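Local coordinates for protein branched-chain-amino-acid aminotransferase (Deinococcus radiodurans, PDB 3UZO) that probably catalyses reversible amino-group transfer between leucine, valine or isoleucine and 2-oxoglutarate, using pyridoxal 5'-phosphate as cofactor, at residues 47-52 and 115-120; 271-276 and 352-357; 38-43 and 119-124. All blocks are in the same frame, centred on the assembly; numbering follows the deposited sequence.

Contact 1 (47-52 and 115-120)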
loop_
_atom_site.group_PDB
_atom_site.type_symbol
_atom_site.label_atom_id
_atom_site.label_comp_id
_atom_site.label_asym_id
_atom_site.label_seq_id
_atom_site.Cartn_x
_atom_site.Cartn_y
_atom_site.Cartn_z
ATOM N N GLY A 47 -4.370 24.089 -2.880
ATOM C CA GLY A 47 -4.896 24.260 -1.534
ATOM C C GLY A 47 -6.370 24.050 -1.220
ATOM O O GLY A 47 -6.770 24.253 -0.075
ATOM N N GLU A 48 -7.193 23.652 -2.183
ATOM C CA GLU A 48 -8.605 23.445 -1.855
ATOM C C GLU A 48 -9.380 22.561 -2.823
ATOM O O GLU A 48 -8.989 22.379 -3.970
ATOM C CB GLU A 48 -9.318 24.793 -1.730
ATOM C CG GLU A 48 -9.453 25.553 -3.031
ATOM C CD GLU A 48 -10.088 26.910 -2.832
ATOM O OE1 GLU A 48 -9.519 27.722 -2.075
ATOM O OE2 GLU A 48 -11.154 27.166 -3.427
ATOM N N TRP A 49 -10.488 22.017 -2.332
ATOM C CA TRP A 49 -11.372 21.156 -3.114
ATOM C C TRP A 49 -12.372 21.985 -3.900
ATOM O O TRP A 49 -12.837 23.004 -3.401
ATOM C CB TRP A 49 -12.190 20.247 -2.190
ATOM C CG TRP A 49 -11.419 19.147 -1.577
ATOM C CD1 TRP A 49 -10.959 19.072 -0.291
ATOM C CD2 TRP A 49 -10.989 17.954 -2.233
ATOM N NE1 TRP A 49 -10.267 17.897 -0.109
ATOM C CE2 TRP A 49 -10.271 17.192 -1.284
ATOM C CE3 TRP A 49 -11.142 17.452 -3.536
ATOM C CZ2 TRP A 49 -9.701 15.948 -1.595
ATOM C CZ3 TRP A 49 -10.574 16.212 -3.849
ATOM C CH2 TRP A 49 -9.862 15.477 -2.879
ATOM N N ASP A 50 -12.711 21.560 -5.119
ATOM C CA ASP A 50 -13.735 22.277 -5.864
ATOM C C ASP A 50 -15.069 21.720 -5.362
ATOM O O ASP A 50 -15.092 20.801 -4.537
ATOM C CB ASP A 50 -13.605 22.081 -7.380
ATOM C CG ASP A 50 -13.684 20.627 -7.812
ATOM O OD1 ASP A 50 -14.434 19.834 -7.205
ATOM O OD2 ASP A 50 -13.002 20.285 -8.798
ATOM N N ALA A 51 -16.171 22.270 -5.855
ATOM C CA ALA A 51 -17.499 21.844 -5.430
ATOM C C ALA A 51 -17.839 20.402 -5.791
ATOM O O ALA A 51 -18.702 19.790 -5.166
ATOM C CB ALA A 51 -18.552 22.788 -6.013
ATOM N N GLY A 52 -17.158 19.855 -6.791
ATOM C CA GLY A 52 -17.447 18.494 -7.205
ATOM C C GLY A 52 -18.594 18.486 -8.200
ATOM O O GLY A 52 -19.425 19.393 -8.209
ATOM N N ASP A 115 -17.577 16.481 6.538
ATOM C CA ASP A 115 -18.774 15.631 6.537
ATOM C C ASP A 115 -19.719 16.200 5.481
ATOM O O ASP A 115 -20.397 15.473 4.750
ATOM C CB ASP A 115 -19.490 15.700 7.890
ATOM C CG ASP A 115 -18.749 14.978 8.991
ATOM O OD1 ASP A 115 -19.331 14.847 10.091
ATOM O OD2 ASP A 115 -17.599 14.542 8.768
ATOM N N GLU A 116 -19.760 17.526 5.439
ATOM C CA GLU A 116 -20.593 18.278 4.515
ATOM C C GLU A 116 -20.452 17.804 3.073
ATOM O O GLU A 116 -21.426 17.415 2.429
ATOM C CB GLU A 116 -20.209 19.760 4.597
ATOM C CG GLU A 116 -20.797 20.636 3.510
ATOM C CD GLU A 116 -22.188 21.116 3.838
ATOM O OE1 GLU A 116 -23.087 20.265 4.023
ATOM O OE2 GLU A 116 -22.378 22.349 3.915
ATOM N N GLN A 117 -19.231 17.851 2.561
ATOM C CA GLN A 117 -18.996 17.448 1.185
ATOM C C GLN A 117 -19.047 15.935 1.004
ATOM O O GLN A 117 -19.484 15.445 -0.041
ATOM C CB GLN A 117 -17.650 17.994 0.701
ATOM C CG GLN A 117 -17.320 17.647 -0.761
ATOM C CD GLN A 117 -16.188 18.498 -1.326
ATOM O OE1 GLN A 117 -15.407 19.089 -0.577
ATOM N NE2 GLN A 117 -16.087 18.553 -2.654
ATOM N N PHE A 118 -18.615 15.198 2.021
ATOM C CA PHE A 118 -18.607 13.742 1.938
ATOM C C PHE A 118 -20.022 13.197 1.862
ATOM O O PHE A 118 -20.368 12.417 0.957
ATOM C CB PHE A 118 -17.882 13.147 3.156
ATOM C CG PHE A 118 -17.748 11.642 3.124
ATOM C CD1 PHE A 118 -16.555 11.042 2.723
ATOM C CD2 PHE A 118 -18.807 10.824 3.514
ATOM C CE1 PHE A 118 -16.418 9.643 2.716
ATOM C CE2 PHE A 118 -18.679 9.422 3.509
ATOM C CZ PHE A 118 -17.479 8.835 3.109
ATOM N N ILE A 119 -20.842 13.605 2.818
ATOM C CA ILE A 119 -22.218 13.142 2.875
ATOM C C ILE A 119 -23.008 13.668 1.683
ATOM O O ILE A 119 -23.840 12.955 1.116
ATOM C CB ILE A 119 -22.892 13.577 4.189
ATOM C CG1 ILE A 119 -22.100 13.035 5.386
ATOM C CG2 ILE A 119 -24.322 13.066 4.237
ATOM C CD1 ILE A 119 -22.701 13.377 6.747
ATOM N N ASP A 120 -22.757 14.912 1.295
ATOM C CA ASP A 120 -23.474 15.465 0.155
ATOM C C ASP A 120 -23.138 14.674 -1.106
ATOM O O ASP A 120 -24.001 14.466 -1.962
ATOM C CB ASP A 120 -23.123 16.940 -0.051
ATOM C CG ASP A 120 -23.812 17.526 -1.270
ATOM O OD1 ASP A 120 -23.169 17.632 -2.332
ATOM O OD2 ASP A 120 -25.011 17.859 -1.166
#

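Contact 2 (271-276 and 352-357)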
loop_
_atom_site.group_PDB
_atom_site.type_symbol
_atom_site.label_atom_id
_atom_site.label_comp_id
_atom_site.label_asym_id
_atom_site.label_seq_id
_atom_site.Cartn_x
_atom_site.Cartn_y
_atom_site.Cartn_z
ATOM N N LEU A 271 -22.097 -2.586 16.691
ATOM C CA LEU A 271 -22.424 -3.814 17.412
ATOM C C LEU A 271 -22.089 -3.656 18.891
ATOM O O LEU A 271 -22.795 -4.160 19.761
ATOM C CB LEU A 271 -21.641 -4.991 16.821
ATOM C CG LEU A 271 -22.297 -5.771 15.675
ATOM C CD1 LEU A 271 -22.992 -4.833 14.720
ATOM C CD2 LEU A 271 -21.243 -6.596 14.966
ATOM N N LEU A 272 -20.993 -2.957 19.156
ATOM C CA LEU A 272 -20.538 -2.699 20.512
ATOM C C LEU A 272 -21.651 -1.946 21.251
ATOM O O LEU A 272 -21.987 -2.270 22.395
ATOM C CB LEU A 272 -19.266 -1.850 20.440
ATOM C CG LEU A 272 -18.011 -2.139 21.266
ATOM C CD1 LEU A 272 -17.798 -3.622 21.446
ATOM C CD2 LEU A 272 -16.810 -1.504 20.559
ATOM N N TRP A 273 -22.240 -0.958 20.577
ATOM C CA TRP A 273 -23.308 -0.154 21.163
ATOM C C TRP A 273 -24.597 -0.955 21.341
ATOM O O TRP A 273 -25.219 -0.925 22.407
ATOM C CB TRP A 273 -23.598 1.077 20.287
ATOM C CG TRP A 273 -24.470 2.096 20.971
ATOM C CD1 TRP A 273 -24.059 3.109 21.793
ATOM C CD2 TRP A 273 -25.905 2.140 20.971
ATOM N NE1 TRP A 273 -25.150 3.775 22.308
ATOM C CE2 TRP A 273 -26.293 3.198 21.822
ATOM C CE3 TRP A 273 -26.900 1.384 20.337
ATOM C CZ2 TRP A 273 -27.635 3.518 22.055
ATOM C CZ3 TRP A 273 -28.236 1.703 20.570
ATOM C CH2 TRP A 273 -28.589 2.760 21.422
ATOM N N LEU A 274 -24.998 -1.669 20.292
ATOM C CA LEU A 274 -26.217 -2.475 20.324
ATOM C C LEU A 274 -26.146 -3.563 21.390
ATOM O O LEU A 274 -27.122 -3.811 22.105
ATOM C CB LEU A 274 -26.454 -3.118 18.950
ATOM C CG LEU A 274 -27.392 -2.438 17.944
ATOM C CD1 LEU A 274 -27.391 -0.937 18.134
ATOM C CD2 LEU A 274 -26.967 -2.807 16.526
ATOM N N ALA A 275 -24.990 -4.210 21.490
ATOM C CA ALA A 275 -24.792 -5.272 22.469
ATOM C C ALA A 275 -25.092 -4.770 23.877
ATOM O O ALA A 275 -25.813 -5.417 24.640
ATOM C CB ALA A 275 -23.362 -5.791 22.396
ATOM N N GLU A 276 -24.544 -3.607 24.213
ATOM C CA GLU A 276 -24.733 -3.040 25.539
ATOM C C GLU A 276 -26.109 -2.437 25.804
ATOM O O GLU A 276 -26.800 -2.851 26.731
ATOM C CB GLU A 276 -23.678 -1.970 25.812
ATOM C CG GLU A 276 -23.666 -1.502 27.265
ATOM C CD GLU A 276 -22.687 -0.379 27.518
ATOM O OE1 GLU A 276 -21.602 -0.376 26.900
ATOM O OE2 GLU A 276 -22.997 0.497 28.351
ATOM N N GLU A 352 -30.240 7.525 17.953
ATOM C CA GLU A 352 -30.123 8.909 17.496
ATOM C C GLU A 352 -28.820 9.146 16.733
ATOM O O GLU A 352 -27.765 8.673 17.137
ATOM C CB GLU A 352 -30.195 9.864 18.691
ATOM C CG GLU A 352 -31.369 9.601 19.625
ATOM C CD GLU A 352 -32.701 9.550 18.899
ATOM O OE1 GLU A 352 -33.074 10.556 18.262
ATOM O OE2 GLU A 352 -33.378 8.501 18.966
ATOM N N GLY A 353 -28.894 9.872 15.622
ATOM C CA GLY A 353 -27.686 10.147 14.861
ATOM C C GLY A 353 -27.394 9.101 13.801
ATOM O O GLY A 353 -26.801 9.413 12.767
ATOM N N TRP A 354 -27.783 7.857 14.064
ATOM C CA TRP A 354 -27.581 6.792 13.098
ATOM C C TRP A 354 -28.754 6.971 12.145
ATOM O O TRP A 354 -29.872 7.235 12.582
ATOM C CB TRP A 354 -27.711 5.406 13.735
ATOM C CG TRP A 354 -26.743 5.048 14.830
ATOM C CD1 TRP A 354 -26.102 5.899 15.685
ATOM C CD2 TRP A 354 -26.429 3.722 15.275
ATOM N NE1 TRP A 354 -25.414 5.181 16.645
ATOM C CE2 TRP A 354 -25.603 3.844 16.414
ATOM C CE3 TRP A 354 -26.773 2.441 14.823
ATOM C CZ2 TRP A 354 -25.118 2.730 17.112
ATOM C CZ3 TRP A 354 -26.291 1.334 15.515
ATOM C CH2 TRP A 354 -25.473 1.488 16.650
ATOM N N ILE A 355 -28.488 6.831 10.857
ATOM C CA ILE A 355 -29.504 6.946 9.812
ATOM C C ILE A 355 -29.818 8.351 9.306
ATOM O O ILE A 355 -30.308 9.228 10.032
ATOM C CB ILE A 355 -30.842 6.227 10.209
ATOM C CG1 ILE A 355 -31.466 5.583 8.971
ATOM C CG2 ILE A 355 -31.854 7.208 10.783
ATOM C CD1 ILE A 355 -31.781 6.552 7.859
ATOM N N VAL A 356 -29.510 8.541 8.034
ATOM C CA VAL A 356 -29.765 9.782 7.335
ATOM C C VAL A 356 -30.713 9.391 6.207
ATOM O O VAL A 356 -30.388 8.529 5.383
ATOM C CB VAL A 356 -28.479 10.366 6.731
ATOM C CG1 VAL A 356 -28.823 11.508 5.786
ATOM C CG2 VAL A 356 -27.548 10.845 7.843
ATOM N N LYS A 357 -31.894 9.995 6.194
ATOM C CA LYS A 357 -32.884 9.717 5.155
ATOM C C LYS A 357 -32.447 10.434 3.887
ATOM O O LYS A 357 -32.171 11.632 3.911
ATOM C CB LYS A 357 -34.267 10.214 5.592
ATOM C CG LYS A 357 -34.909 9.381 6.697
ATOM C CD LYS A 357 -35.263 7.986 6.186
ATOM C CE LYS A 357 -35.914 7.132 7.260
ATOM N NZ LYS A 357 -36.265 5.768 6.756
#

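Contact 3 (38-43 and 119-124)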
loop_
_atom_site.group_PDB
_atom_site.type_symbol
_atom_site.label_atom_id
_atom_site.label_comp_id
_atom_site.label_asym_id
_atom_site.label_seq_id
_atom_site.Cartn_x
_atom_site.Cartn_y
_atom_site.Cartn_z
ATOM N N LEU A 38 -24.353 7.441 -12.854
ATOM C CA LEU A 38 -23.536 8.599 -12.537
ATOM C C LEU A 38 -22.728 8.497 -11.245
ATOM O O LEU A 38 -23.188 7.919 -10.253
ATOM C CB LEU A 38 -24.442 9.824 -12.456
ATOM C CG LEU A 38 -25.179 10.194 -13.744
ATOM C CD1 LEU A 38 -26.362 11.117 -13.423
ATOM C CD2 LEU A 38 -24.207 10.851 -14.704
ATOM N N ARG A 39 -21.525 9.060 -11.274
ATOM C CA ARG A 39 -20.670 9.086 -10.088
ATOM C C ARG A 39 -20.207 10.515 -9.814
ATOM O O ARG A 39 -20.184 11.367 -10.721
ATOM C CB ARG A 39 -19.463 8.151 -10.255
ATOM C CG ARG A 39 -18.640 8.355 -11.514
ATOM C CD ARG A 39 -18.563 7.059 -12.306
ATOM N NE ARG A 39 -19.772 6.855 -13.077
ATOM C CZ ARG A 39 -20.444 5.715 -13.178
ATOM N NH1 ARG A 39 -20.050 4.610 -12.547
ATOM N NH2 ARG A 39 -21.533 5.694 -13.926
ATOM N N TYR A 40 -19.845 10.767 -8.557
ATOM C CA TYR A 40 -19.387 12.070 -8.103
ATOM C C TYR A 40 -17.868 12.183 -8.253
ATOM O O TYR A 40 -17.128 11.231 -7.985
ATOM C CB TYR A 40 -19.801 12.259 -6.637
ATOM C CG TYR A 40 -19.370 13.559 -5.990
ATOM C CD1 TYR A 40 -20.281 14.596 -5.783
ATOM C CD2 TYR A 40 -18.061 13.734 -5.542
ATOM C CE1 TYR A 40 -19.898 15.779 -5.138
ATOM C CE2 TYR A 40 -17.665 14.912 -4.899
ATOM C CZ TYR A 40 -18.590 15.927 -4.701
ATOM O OH TYR A 40 -18.199 17.079 -4.061
ATOM N N LEU A 41 -17.409 13.351 -8.690
ATOM C CA LEU A 41 -15.983 13.587 -8.876
ATOM C C LEU A 41 -15.629 15.005 -8.449
ATOM O O LEU A 41 -16.284 15.966 -8.863
ATOM C CB LEU A 41 -15.604 13.389 -10.348
ATOM C CG LEU A 41 -14.133 13.593 -10.733
ATOM C CD1 LEU A 41 -13.280 12.532 -10.072
ATOM C CD2 LEU A 41 -13.981 13.514 -12.250
ATOM N N ALA A 42 -14.597 15.126 -7.618
ATOM C CA ALA A 42 -14.134 16.423 -7.140
ATOM C C ALA A 42 -12.622 16.462 -7.266
ATOM O O ALA A 42 -11.952 15.435 -7.181
ATOM C CB ALA A 42 -14.551 16.647 -5.690
ATOM N N HIS A 43 -12.087 17.659 -7.469
ATOM C CA HIS A 43 -10.656 17.837 -7.643
ATOM C C HIS A 43 -10.076 18.766 -6.589
ATOM O O HIS A 43 -10.706 19.748 -6.192
ATOM C CB HIS A 43 -10.373 18.440 -9.025
ATOM C CG HIS A 43 -10.890 17.621 -10.166
ATOM N ND1 HIS A 43 -10.157 16.608 -10.748
ATOM C CD2 HIS A 43 -12.070 17.659 -10.828
ATOM C CE1 HIS A 43 -10.864 16.059 -11.719
ATOM N NE2 HIS A 43 -12.028 16.678 -11.788
ATOM N N ILE A 119 -20.842 13.605 2.818
ATOM C CA ILE A 119 -22.218 13.142 2.875
ATOM C C ILE A 119 -23.008 13.668 1.683
ATOM O O ILE A 119 -23.840 12.955 1.116
ATOM C CB ILE A 119 -22.892 13.577 4.189
ATOM C CG1 ILE A 119 -22.100 13.035 5.386
ATOM C CG2 ILE A 119 -24.322 13.066 4.237
ATOM C CD1 ILE A 119 -22.701 13.377 6.747
ATOM N N ASP A 120 -22.757 14.912 1.295
ATOM C CA ASP A 120 -23.474 15.465 0.155
ATOM C C ASP A 120 -23.138 14.674 -1.106
ATOM O O ASP A 120 -24.001 14.466 -1.962
ATOM C CB ASP A 120 -23.123 16.940 -0.051
ATOM C CG ASP A 120 -23.812 17.526 -1.270
ATOM O OD1 ASP A 120 -23.169 17.632 -2.332
ATOM O OD2 ASP A 120 -25.011 17.859 -1.166
ATOM N N ALA A 121 -21.890 14.223 -1.218
ATOM C CA ALA A 121 -21.484 13.445 -2.388
ATOM C C ALA A 121 -22.232 12.101 -2.435
ATOM O O ALA A 121 -22.727 11.696 -3.482
ATOM C CB ALA A 121 -19.971 13.206 -2.371
ATOM N N CYS A 122 -22.315 11.404 -1.307
ATOM C CA CYS A 122 -23.034 10.137 -1.312
ATOM C C CYS A 122 -24.532 10.363 -1.579
ATOM O O CYS A 122 -25.147 9.595 -2.315
ATOM C CB CYS A 122 -22.809 9.372 -0.003
ATOM S SG CYS A 122 -23.183 10.280 1.483
ATOM N N LEU A 123 -25.115 11.417 -1.008
ATOM C CA LEU A 123 -26.535 11.692 -1.251
ATOM C C LEU A 123 -26.768 11.920 -2.743
ATOM O O LEU A 123 -27.697 11.354 -3.325
ATOM C CB LEU A 123 -27.000 12.918 -0.461
ATOM C CG LEU A 123 -27.029 12.749 1.062
ATOM C CD1 LEU A 123 -27.348 14.075 1.727
ATOM C CD2 LEU A 123 -28.061 11.679 1.429
ATOM N N GLN A 124 -25.921 12.742 -3.361
ATOM C CA GLN A 124 -26.040 13.008 -4.794
ATOM C C GLN A 124 -25.978 11.714 -5.593
ATOM O O GLN A 124 -26.774 11.504 -6.505
ATOM C CB GLN A 124 -24.923 13.931 -5.283
ATOM C CG GLN A 124 -25.073 15.397 -4.905
ATOM C CD GLN A 124 -24.130 16.285 -5.704
ATOM O OE1 GLN A 124 -24.128 16.251 -6.932
ATOM N NE2 GLN A 124 -23.331 17.085 -5.009
#

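Contact 1 (47-52 and 115-120)
The carboxamide of Gln117 stands almost upright against the indole of Trp49, the two planes 82° apart. Its OE1 comes in obliquely at the root of the ring, 3.8 Å from Trp49 CB. The Trp49 ring is also paired edge-to-face with Trp44, and its NE1 makes a weak hydrogen bond to Glu112 O. The other end of the same amide does the polar work: Gln117 NE2 donates to the backbone oxygen Asp50 O at 3.1 Å. The hydrogen bond is far from straight, 140° at the hydrogen, and Asp50 O sits somewhat out of the amide plane. NE2 is shared with Tyr40 OH, and two partners on one nitrogen should fix the turn of the amide. An extended chain, with CG anti to the backbone N (chi1 -179°), carries the group from the helix to the turn that follows Trp49, where Gly52 N makes a weak 2.8 Å hydrogen bond back to Asp50 OD1. Gln117 thus ties the start of helix 115-128 to edge strand 48-55 near the surface, while Trp49 packs on Phe163 and Phe165 of strand 162-172 and Phe118 reaches helix 94-107.

Contact 2 (271-276 and 352-357)
Trp354 belongs to the C-terminal tail, and it meets Trp273 and Leu274 on the flank of helix 266-277, the helix whose first residues, Ile266 and Thr267, bind pyridoxal 5'-phosphate. The outer end of the Trp354 six-membered ring enters the angle between these two side chains. Trp273 CB comes to its edge, close to the ring plane, 3.9 Å from Trp354 CZ2. The two six-membered rings are turned obliquely, planes 63° apart and centroids separated by 5.4 Å. A chi1 of -168° brings the Trp273 indole beside Trp354; it also stacks on His277, one helical turn on. Leu274 supplies the tightest touch through one methyl: its CD1 lies 3.4 Å from Trp354 CH2 and 3.6 Å from Trp354 CZ3. The same methyl lies in the plane of the Trp273 ring, at its edge. Both Leu274 torsions are away from the staggered positions, which may reflect strain in this corner. No hydrogen bond crosses the contact; it is apolar throughout, although Trp354 also receives Arg93 in a cation-pi contact. The Trp354 side chain is about 11 Å from the cofactor, so it does not touch it. Leu274 is backed by Glu339 and Ile343 of helix 331-344, and Leu271, Leu272 and Ala275 rest on Phe254 of strand 253-257; beyond Trp354 the tail runs into strand 356-357, whose Val356 pairs with Leu91 in the antiparallel sheet.

Contact 3 (38-43 and 119-124)
Gln124 NE2, which lies against the ring edge of Tyr40, donates a short, fairly straight hydrogen bond to Asp120 OD1 one helical turn back, 2.7 Å long with 160° at the hydrogen. The carboxylate oxygen is met on its syn side but tilted out of the carboxylate plane, and Asp120 OD1 lies in the amide plane, so the bond should limit rotation of the Gln124 amide. That puts NE2 3.7 Å from Tyr40 CE1, near the ring plane, with amide and ring almost perpendicular. Ala121 takes one face of the ring: its CB stands 3.5 Å above the centroid of Tyr40 and 4° off the normal, a centred CH-pi contact in which all six ring carbons are about equally distant from the methyl. With chi1 at 179° the tyrosine ring reaches out from the strand to the helix. The small alanine lets helix 115-128 come close, CA to CA 6.2 Å between Tyr40 and Ala121. Strand 39-45 runs between strands 48-55 and 162-172, with Tyr40 bonded through its backbone to Val167, while Arg39, whose side chain starts off away from the helix, forms a salt bridge with Glu64 of the second subunit; Ala121 also touches Phe165.

In the fold
Contacts 1 and 3 are one neighbourhood, their centres about 9 Å apart. Both use helix 115-128, share Ile119 and Asp120, and dock it on the neighbouring strands 48-55 and 39-45 of the seven-stranded antiparallel sheet. Along the chain 38-43 and 47-52 come first, then 115-124 returns to both. Contact 2 follows in series, with its centre about 25 Å from that of contact 1 and 24 Å from that of contact 3. Its tail ends in strand 356-357, the far edge of this same sheet, while its helix packs on the mixed sheet. Contacts 1 and 3 thus set one helix against one end of the sheet, and contact 2 joins the tail from its other edge to helix 266-277, whose first residues bind the cofactor.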